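Local coordinates for protein Mypaa.01249.c (Mycobacterium paratuberculosis, PDB 3RD5) that probably acts as an oxidoreductase of the short-chain dehydrogenase/reductase family, though its substrate and reaction are not established, at residues L11-N25 / E35-D49. Numbering follows the deposited sequence. Where two conformers were deposited one is given.
Sequences LPSFAQRTVVITGAN and ELARRGATVIMAVRD
Strands 18-22 and 42-47 pair side by side, Val19 against Val43 and Ile21 against Met45, as parallel neighbours in the central sheet, their directions 18° apart. Six backbone hydrogen bonds alternate between them, from Thr42 N to Arg17 O at one end to Gly23 N and Ala46 O at the other; one of the inner bonds, Ile21 N to Ile44 O, spans 2.9 Å. With helix 27-38 as the connection, this is the first beta-alpha-beta unit of the Rossmann fold, and strand 87-92 pairs with strand 18-22 along its other edge. From the helix, Leu36 reaches two partners: CD2 makes a CH-pi contact with Phe14, 3.6 Å from the ring centroid and 10° off its normal, while CD1 lies 3.9 Å from Val19 CG1. Ile21 extends the same layer, its CD1, in the conformer given, 3.7 Å from Val43 CG1. Bends at chi2 and chi3 fold the modelled conformer of Met45 back, setting CE 3.8 Å from Ile21 CB. The helix terminates in a Schellman motif with Gly40 at C-prime, and there Phe14 N donates to Arg39 O. Twice-bent Arg39 turns its guanidinium to Leu11 O, which NE reaches at 3.1 Å from above the carbonyl plane; a weak bond from NH2 joins it. Past the C-terminal ends of the strands, where Rossmann proteins usually bind the dinucleotide, Asn25 ND2 donates to Asp49 O at 2.9 Å, bent to 138° at the hydrogen. One water receives hydrogen bonds from Asn25 ND2 and Asp49 N, and another donates to both Gly23 O and Ala46 O; Asp49 OD1 caps Lys52 N of the following helix.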
loop_
_atom_site.group_PDB
_atom_site.type_symbol
_atom_site.label_atom_id
_atom_site.label_comp_id
_atom_site.label_asym_id
_atom_site.label_seq_id
_atom_site.Cartn_x
_atom_site.Cartn_y
_atom_site.Cartn_z
ATOM N N LEU A 11 5.443 -7.609 -18.089
ATOM C CA LEU A 11 4.100 -7.726 -17.512
ATOM C C LEU A 11 3.168 -8.564 -18.371
ATOM O O LEU A 11 3.133 -8.393 -19.593
ATOM C CB LEU A 11 3.435 -6.366 -17.345
ATOM C CG LEU A 11 3.635 -5.583 -16.118
ATOM C CD1 LEU A 11 3.072 -4.165 -16.328
ATOM C CD2 LEU A 11 3.044 -6.279 -14.811
ATOM N N PRO A 12 2.382 -9.454 -17.748
ATOM C CA PRO A 12 1.354 -10.169 -18.489
ATOM C C PRO A 12 0.142 -9.271 -18.786
ATOM O O PRO A 12 0.036 -8.143 -18.270
ATOM C CB PRO A 12 0.965 -11.297 -17.543
ATOM C CG PRO A 12 1.100 -10.714 -16.234
ATOM C CD PRO A 12 2.342 -9.806 -16.314
ATOM N N SER A 13 -0.770 -9.771 -19.586
ATOM C CA SER A 13 -1.997 -9.045 -19.868
ATOM C C SER A 13 -2.837 -8.881 -18.595
ATOM O O SER A 13 -2.937 -9.782 -17.764
ATOM C CB SER A 13 -2.813 -9.781 -20.913
ATOM O OG SER A 13 -4.048 -9.107 -21.189
ATOM N N PHE A 14 -3.439 -7.686 -18.464
ATOM C CA PHE A 14 -4.450 -7.400 -17.451
ATOM C C PHE A 14 -5.815 -7.116 -18.105
ATOM O O PHE A 14 -6.690 -6.508 -17.452
ATOM C CB PHE A 14 -4.026 -6.226 -16.536
ATOM C CG PHE A 14 -3.111 -6.641 -15.403
ATOM C CD1 PHE A 14 -1.783 -7.020 -15.657
ATOM C CD2 PHE A 14 -3.571 -6.674 -14.070
ATOM C CE1 PHE A 14 -0.973 -7.427 -14.595
ATOM C CE2 PHE A 14 -2.738 -7.066 -13.053
ATOM C CZ PHE A 14 -1.456 -7.471 -13.337
ATOM N N ALA A 15 -6.032 -7.580 -19.337
ATOM C CA ALA A 15 -7.289 -7.341 -20.022
ATOM C C ALA A 15 -8.480 -7.783 -19.199
ATOM O O ALA A 15 -8.482 -8.895 -18.669
ATOM C CB ALA A 15 -7.320 -8.097 -21.368
ATOM N N GLN A 16 -9.471 -6.900 -19.062
ATOM C CA GLN A 16 -10.718 -7.206 -18.336
ATOM C C GLN A 16 -10.581 -7.249 -16.811
ATOM O O GLN A 16 -11.513 -7.682 -16.100
ATOM C CB GLN A 16 -11.392 -8.518 -18.805
ATOM C CG GLN A 16 -11.691 -8.635 -20.279
ATOM C CD GLN A 16 -12.818 -7.715 -20.731
ATOM O OE1 GLN A 16 -13.469 -7.058 -19.907
ATOM N NE2 GLN A 16 -13.048 -7.660 -22.042
ATOM N N ARG A 17 -9.417 -6.875 -16.300
ATOM C CA ARG A 17 -9.172 -6.909 -14.862
ATOM C C ARG A 17 -9.186 -5.482 -14.310
ATOM O O ARG A 17 -8.733 -4.574 -14.966
ATOM C CB ARG A 17 -7.842 -7.595 -14.513
ATOM C CG ARG A 17 -7.738 -9.001 -15.093
ATOM C CD ARG A 17 -6.471 -9.715 -14.612
ATOM N NE ARG A 17 -6.753 -10.179 -13.273
ATOM C CZ ARG A 17 -5.850 -10.316 -12.315
ATOM N NH1 ARG A 17 -4.554 -10.065 -12.556
ATOM N NH2 ARG A 17 -6.257 -10.742 -11.120
ATOM N N THR A 18 -9.693 -5.302 -13.107
ATOM C CA THR A 18 -9.816 -3.997 -12.458
ATOM C C THR A 18 -8.810 -3.917 -11.330
ATOM O O THR A 18 -8.702 -4.809 -10.469
ATOM C CB THR A 18 -11.228 -3.775 -11.923
ATOM O OG1 THR A 18 -12.160 -3.771 -13.033
ATOM C CG2 THR A 18 -11.350 -2.446 -11.130
ATOM N N VAL A 19 -8.045 -2.820 -11.318
ATOM C CA VAL A 19 -7.013 -2.565 -10.319
ATOM C C VAL A 19 -7.303 -1.231 -9.659
ATOM O O VAL A 19 -7.368 -0.198 -10.343
ATOM C CB VAL A 19 -5.611 -2.543 -10.936
ATOM C CG1 VAL A 19 -4.564 -2.305 -9.842
ATOM C CG2 VAL A 19 -5.329 -3.869 -11.703
ATOM N N VAL A 20 -7.482 -1.212 -8.341
ATOM C CA VAL A 20 -7.602 0.013 -7.578
ATOM C C VAL A 20 -6.246 0.379 -7.058
ATOM O O VAL A 20 -5.592 -0.488 -6.446
ATOM C CB VAL A 20 -8.590 -0.145 -6.389
ATOM C CG1 VAL A 20 -8.603 1.115 -5.500
ATOM C CG2 VAL A 20 -9.999 -0.415 -6.918
ATOM N N ILE A 21 -5.806 1.622 -7.249
ATOM C CA ILE A 21 -4.478 2.100 -6.816
ATOM C C ILE A 21 -4.657 3.374 -6.025
ATOM O O ILE A 21 -5.174 4.356 -6.568
ATOM C CB ILE A 21 -3.522 2.421 -8.031
ATOM C CG1 ILE A 21 -3.438 1.229 -8.991
ATOM C CG2 ILE A 21 -2.108 2.824 -7.506
ATOM C CD1 ILE A 21 -2.504 1.476 -10.199
ATOM N N THR A 22 -4.210 3.412 -4.771
ATOM C CA THR A 22 -4.217 4.669 -4.040
ATOM C C THR A 22 -3.003 5.491 -4.458
ATOM O O THR A 22 -1.905 4.946 -4.666
ATOM C CB THR A 22 -4.249 4.464 -2.540
ATOM O OG1 THR A 22 -3.041 3.809 -2.120
ATOM C CG2 THR A 22 -5.479 3.597 -2.094
ATOM N N GLY A 23 -3.196 6.795 -4.616
ATOM C CA GLY A 23 -2.074 7.627 -5.041
ATOM C C GLY A 23 -1.902 8.865 -4.285
ATOM O O GLY A 23 -2.811 9.335 -3.632
ATOM N N ALA A 24 -0.677 9.390 -4.372
ATOM C CA ALA A 24 -0.286 10.619 -3.737
ATOM C C ALA A 24 0.109 11.647 -4.811
ATOM O O ALA A 24 0.775 12.639 -4.486
ATOM C CB ALA A 24 0.875 10.310 -2.759
ATOM N N ASN A 25 -0.368 11.437 -6.048
ATOM C CA ASN A 25 -0.099 12.290 -7.252
ATOM C C ASN A 25 1.408 12.471 -7.447
ATOM O O ASN A 25 1.948 13.556 -7.743
ATOM C CB ASN A 25 -0.912 13.603 -7.238
ATOM C CG ASN A 25 -2.321 13.448 -7.893
ATOM O OD1 ASN A 25 -2.469 12.912 -9.004
ATOM N ND2 ASN A 25 -3.346 13.910 -7.195
ATOM N N GLU A 35 1.542 1.520 -16.497
ATOM C CA GLU A 35 1.968 0.232 -17.031
ATOM C C GLU A 35 0.837 -0.789 -16.984
ATOM O O GLU A 35 0.670 -1.581 -17.916
ATOM C CB GLU A 35 3.191 -0.293 -16.284
ATOM C CG GLU A 35 4.441 0.564 -16.438
ATOM C CD GLU A 35 5.084 0.506 -17.820
ATOM O OE1 GLU A 35 4.797 -0.390 -18.610
ATOM O OE2 GLU A 35 5.982 1.349 -18.083
ATOM N N LEU A 36 0.042 -0.793 -15.920
ATOM C CA LEU A 36 -1.089 -1.715 -15.898
ATOM C C LEU A 36 -2.155 -1.371 -16.957
ATOM O O LEU A 36 -2.718 -2.261 -17.631
ATOM C CB LEU A 36 -1.724 -1.750 -14.498
ATOM C CG LEU A 36 -0.805 -2.340 -13.453
ATOM C CD1 LEU A 36 -1.349 -2.063 -12.044
ATOM C CD2 LEU A 36 -0.634 -3.867 -13.699
ATOM N N ALA A 37 -2.436 -0.082 -17.146
ATOM C CA ALA A 37 -3.380 0.328 -18.170
ATOM C C ALA A 37 -2.877 -0.049 -19.583
ATOM O O ALA A 37 -3.670 -0.415 -20.446
ATOM C CB ALA A 37 -3.665 1.864 -18.074
ATOM N N ARG A 38 -1.574 0.081 -19.821
ATOM C CA ARG A 38 -0.983 -0.300 -21.128
ATOM C C ARG A 38 -1.210 -1.794 -21.427
ATOM O O ARG A 38 -1.245 -2.187 -22.599
ATOM C CB ARG A 38 0.528 0.038 -21.145
ATOM C CG ARG A 38 1.320 -0.376 -22.374
ATOM C CD ARG A 38 2.877 -0.239 -22.245
ATOM N NE ARG A 38 3.491 -0.930 -21.068
ATOM C CZ ARG A 38 3.898 -2.211 -21.058
ATOM N NH1 ARG A 38 3.751 -2.973 -22.147
ATOM N NH2 ARG A 38 4.412 -2.742 -19.935
ATOM N N ARG A 39 -1.347 -2.599 -20.363
ATOM C CA ARG A 39 -1.593 -4.043 -20.475
ATOM C C ARG A 39 -3.078 -4.405 -20.395
ATOM O O ARG A 39 -3.419 -5.586 -20.276
ATOM C CB ARG A 39 -0.760 -4.811 -19.461
ATOM C CG ARG A 39 0.779 -4.631 -19.661
ATOM C CD ARG A 39 1.268 -5.032 -20.967
ATOM N NE ARG A 39 1.274 -6.476 -21.106
ATOM C CZ ARG A 39 1.044 -7.160 -22.220
ATOM N NH1 ARG A 39 0.751 -6.555 -23.386
ATOM N NH2 ARG A 39 1.110 -8.480 -22.171
ATOM N N GLY A 40 -3.958 -3.409 -20.525
ATOM C CA GLY A 40 -5.387 -3.642 -20.639
ATOM C C GLY A 40 -6.194 -3.567 -19.368
ATOM O O GLY A 40 -7.409 -3.822 -19.402
ATOM N N ALA A 41 -5.574 -3.194 -18.254
ATOM C CA ALA A 41 -6.323 -3.089 -16.991
ATOM C C ALA A 41 -7.287 -1.918 -16.993
ATOM O O ALA A 41 -7.005 -0.857 -17.560
ATOM C CB ALA A 41 -5.393 -2.900 -15.789
ATOM N N THR A 42 -8.409 -2.081 -16.296
ATOM C CA THR A 42 -9.257 -0.957 -15.908
ATOM C C THR A 42 -8.706 -0.479 -14.569
ATOM O O THR A 42 -8.863 -1.155 -13.559
ATOM C CB THR A 42 -10.724 -1.369 -15.782
ATOM O OG1 THR A 42 -11.213 -1.790 -17.081
ATOM C CG2 THR A 42 -11.568 -0.210 -15.289
ATOM N N VAL A 43 -8.051 0.680 -14.568
ATOM C CA VAL A 43 -7.394 1.213 -13.367
ATOM C C VAL A 43 -8.250 2.302 -12.745
ATOM O O VAL A 43 -8.757 3.178 -13.465
ATOM C CB VAL A 43 -5.998 1.783 -13.671
ATOM C CG1 VAL A 43 -5.350 2.346 -12.399
ATOM C CG2 VAL A 43 -5.085 0.723 -14.310
ATOM N N ILE A 44 -8.478 2.205 -11.446
ATOM C CA ILE A 44 -9.159 3.242 -10.664
ATOM C C ILE A 44 -8.107 3.864 -9.748
ATOM O O ILE A 44 -7.630 3.196 -8.811
ATOM C CB ILE A 44 -10.313 2.657 -9.852
ATOM C CG1 ILE A 44 -11.359 2.032 -10.779
ATOM C CG2 ILE A 44 -10.947 3.732 -8.956
ATOM C CD1 ILE A 44 -12.367 1.138 -10.048
ATOM N N MET A 45 -7.697 5.096 -10.064
ATOM C CA MET A 45 -6.735 5.827 -9.261
ATOM C C MET A 45 -7.499 6.641 -8.248
ATOM O O MET A 45 -8.327 7.483 -8.608
ATOM C CB MET A 45 -5.899 6.765 -10.128
ATOM C CG MET A 45 -5.019 7.708 -9.365
ATOM S SD MET A 45 -3.714 6.816 -8.580
ATOM C CE MET A 45 -3.505 5.685 -10.009
ATOM N N ALA A 46 -7.211 6.412 -6.974
ATOM C CA ALA A 46 -7.951 7.005 -5.857
ATOM C C ALA A 46 -7.042 7.996 -5.153
ATOM O O ALA A 46 -6.051 7.597 -4.527
ATOM C CB ALA A 46 -8.409 5.885 -4.932
ATOM N N VAL A 47 -7.344 9.298 -5.305
ATOM C CA VAL A 47 -6.445 10.388 -4.929
ATOM C C VAL A 47 -7.186 11.529 -4.262
ATOM O O VAL A 47 -8.383 11.704 -4.476
ATOM C CB VAL A 47 -5.685 10.934 -6.146
ATOM C CG1 VAL A 47 -4.810 9.827 -6.742
ATOM C CG2 VAL A 47 -6.621 11.542 -7.232
ATOM N N ARG A 48 -6.466 12.327 -3.472
ATOM C CA ARG A 48 -7.040 13.481 -2.782
ATOM C C ARG A 48 -7.346 14.596 -3.763
ATOM O O ARG A 48 -8.431 15.213 -3.719
ATOM C CB ARG A 48 -6.063 13.989 -1.714
ATOM C CG ARG A 48 -6.595 15.086 -0.767
ATOM C CD ARG A 48 -5.455 15.643 0.111
ATOM N NE ARG A 48 -5.896 16.296 1.350
ATOM C CZ ARG A 48 -5.756 15.791 2.579
ATOM N NH1 ARG A 48 -5.198 14.602 2.777
ATOM N NH2 ARG A 48 -6.193 16.479 3.625
ATOM N N ASP A 49 -6.386 14.882 -4.643
ATOM C CA ASP A 49 -6.472 16.008 -5.588
ATOM C C ASP A 49 -6.833 15.444 -6.950
ATOM O O ASP A 49 -5.966 15.039 -7.760
ATOM C CB ASP A 49 -5.150 16.795 -5.650
ATOM C CG ASP A 49 -5.213 18.020 -6.562
ATOM O OD1 ASP A 49 -6.130 18.148 -7.422
ATOM O OD2 ASP A 49 -4.317 18.900 -6.407
HETATM O O HOH W 1 -3.509 -7.246 -23.178
HETATM O O HOH W 2 -10.049 -3.896 -19.157
HETATM O O HOH W 3 -11.202 -4.306 -17.092
HETATM O O HOH W 4 -4.853 8.209 -2.035
HETATM O O HOH W 5 -3.632 11.695 -2.876
HETATM O O HOH W 6 -3.558 13.989 -4.425
#